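Local coordinates for uncharacterized protein MTH_862 (Methanothermobacter thermautotrophicus, PDB 2R47) that is of unknown function and belongs to a family of uncharacterised proteins conserved in archaea, at residues G122-M126 / D127-R131. Sequence-based numbering, arbitrary orientation.
Sequences GLCYM and DMFAR
Arg-131 reaches back from the end of the single-turn helix 128-131 to the carbonyl of Met-126, its NH1 donating a hydrogen bond of 2.8 Å to Met-126 O. The oxygen lies near the guanidinium edge, and the N-H...O angle is 144°, so the bond is short but bent, with NH1 tilted out of the carbonyl plane. CD itself passes alongside the oxygen, and a bend at chi3 (56°) then turns the guanidinium so that NH1 faces it. The preceding carbonyl, Tyr-125 O, accepts a weak bond from Met-128 N at 3.3 Å, with an N-H...O angle of 135°; this closes a type I' turn through Met-126 and Asp-127. Met-128 CB and CE both pack against that same oxygen. Asp-127 occupies the N-cap position without making a side-chain capping bond; its own N-H is taken by the side chain of Asn-145, and its O receives the helical bond from Arg-131 N.

Where Cys-124 points toward the helix, its SG meets the Phe-129 ring obliquely, 3.5 Å from CD2, in a sulfur-aromatic contact. The ring runs along the strand, Leu-123 N at its edge, until CE2 lies 3.6 Å from Gly-122 CA, an approach that fits the glycine's lack of a side chain. Replacing Phe-129 by an alanine would probably open a gap beside Gly-122 and Cys-124 and deprive Trp-134 and Phe-140 of an aromatic neighbour. The arrangement is a tight strand-to-helix connection: strand 118-125, hydrogen-bonded between strands 88-91 and 142-154 of the mixed sheet, turns directly through a type I' beta turn into a short helix.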
loop_
_atom_site.group_PDB
_atom_site.type_symbol
_atom_site.label_atom_id
_atom_site.label_comp_id
_atom_site.label_asym_id
_atom_site.label_seq_id
_atom_site.Cartn_x
_atom_site.Cartn_y
_atom_site.Cartn_z
ATOM N N GLY A 122 -12.606 -8.794 -6.028
ATOM C CA GLY A 122 -12.470 -7.631 -5.185
ATOM C C GLY A 122 -11.395 -7.795 -4.136
ATOM O O GLY A 122 -11.236 -8.863 -3.513
ATOM N N LEU A 123 -10.682 -6.722 -3.881
ATOM C CA LEU A 123 -9.678 -6.747 -2.846
ATOM C C LEU A 123 -10.020 -5.535 -2.001
ATOM O O LEU A 123 -10.039 -4.417 -2.504
ATOM C CB LEU A 123 -8.324 -6.560 -3.518
ATOM C CG LEU A 123 -7.021 -7.040 -2.946
ATOM C CD1 LEU A 123 -7.068 -8.554 -2.771
ATOM C CD2 LEU A 123 -5.911 -6.657 -3.989
ATOM N N CYS A 124 -10.379 -5.734 -0.731
ATOM C CA CYS A 124 -10.775 -4.580 0.069
ATOM C C CYS A 124 -10.357 -4.754 1.541
ATOM O O CYS A 124 -9.808 -5.786 1.927
ATOM C CB CYS A 124 -12.305 -4.349 -0.039
ATOM S SG CYS A 124 -13.312 -5.722 0.580
ATOM N N TYR A 125 -10.605 -3.710 2.333
ATOM C CA TYR A 125 -10.326 -3.731 3.740
ATOM C C TYR A 125 -11.630 -3.474 4.479
ATOM O O TYR A 125 -12.504 -2.764 3.971
ATOM C CB TYR A 125 -9.272 -2.697 4.125
ATOM C CG TYR A 125 -7.918 -3.035 3.540
ATOM C CD1 TYR A 125 -6.948 -3.732 4.284
ATOM C CD2 TYR A 125 -7.640 -2.727 2.205
ATOM C CE1 TYR A 125 -5.705 -4.053 3.707
ATOM C CE2 TYR A 125 -6.426 -3.086 1.613
ATOM C CZ TYR A 125 -5.464 -3.749 2.359
ATOM O OH TYR A 125 -4.281 -4.055 1.701
ATOM N N MET A 126 -11.715 -4.015 5.692
ATOM C CA MET A 126 -12.821 -3.758 6.616
ATOM C C MET A 126 -14.171 -4.101 5.995
ATOM O O MET A 126 -15.172 -3.418 6.276
ATOM C CB MET A 126 -12.795 -2.287 7.110
ATOM C CG MET A 126 -11.418 -1.856 7.646
ATOM S SD MET A 126 -10.689 -2.927 8.892
ATOM C CE MET A 126 -11.711 -2.474 10.310
ATOM N N ASP A 127 -14.191 -5.120 5.121
ATOM C CA ASP A 127 -15.431 -5.674 4.544
ATOM C C ASP A 127 -16.183 -4.661 3.672
ATOM O O ASP A 127 -17.419 -4.666 3.620
ATOM C CB ASP A 127 -16.339 -6.198 5.649
ATOM C CG ASP A 127 -17.106 -7.449 5.253
ATOM O OD1 ASP A 127 -16.828 -8.064 4.178
ATOM O OD2 ASP A 127 -18.001 -7.815 6.058
ATOM N N MET A 128 -15.440 -3.793 3.004
ATOM C CA MET A 128 -16.050 -2.658 2.321
ATOM C C MET A 128 -17.080 -3.106 1.305
ATOM O O MET A 128 -18.158 -2.504 1.217
ATOM C CB MET A 128 -14.962 -1.817 1.618
ATOM C CG MET A 128 -15.369 -0.393 1.303
ATOM S SD MET A 128 -15.601 0.630 2.788
ATOM C CE MET A 128 -13.983 0.464 3.573
ATOM N N PHE A 129 -16.762 -4.106 0.486
ATOM C CA PHE A 129 -17.709 -4.465 -0.556
ATOM C C PHE A 129 -19.033 -5.036 -0.021
ATOM O O PHE A 129 -20.116 -4.688 -0.514
ATOM C CB PHE A 129 -17.105 -5.439 -1.541
ATOM C CG PHE A 129 -16.085 -4.817 -2.443
ATOM C CD1 PHE A 129 -16.405 -3.686 -3.166
ATOM C CD2 PHE A 129 -14.831 -5.383 -2.575
ATOM C CE1 PHE A 129 -15.445 -3.099 -4.059
ATOM C CE2 PHE A 129 -13.880 -4.818 -3.448
ATOM C CZ PHE A 129 -14.202 -3.672 -4.158
ATOM N N ALA A 130 -18.945 -5.965 0.919
ATOM C CA ALA A 130 -20.152 -6.525 1.550
ATOM C C ALA A 130 -21.018 -5.384 2.147
ATOM O O ALA A 130 -22.246 -5.334 1.965
ATOM C CB ALA A 130 -19.748 -7.469 2.643
ATOM N N ARG A 131 -20.352 -4.487 2.852
ATOM C CA ARG A 131 -21.033 -3.381 3.565
ATOM C C ARG A 131 -21.756 -2.422 2.615
ATOM O O ARG A 131 -22.827 -1.904 2.927
ATOM C CB ARG A 131 -20.048 -2.670 4.486
ATOM C CG ARG A 131 -19.587 -3.596 5.614
ATOM C CD ARG A 131 -18.415 -3.047 6.369
ATOM N NE ARG A 131 -18.677 -1.723 6.910
ATOM C CZ ARG A 131 -17.772 -0.754 6.971
ATOM N NH1 ARG A 131 -16.533 -0.960 6.485
ATOM N NH2 ARG A 131 -18.124 0.426 7.482
#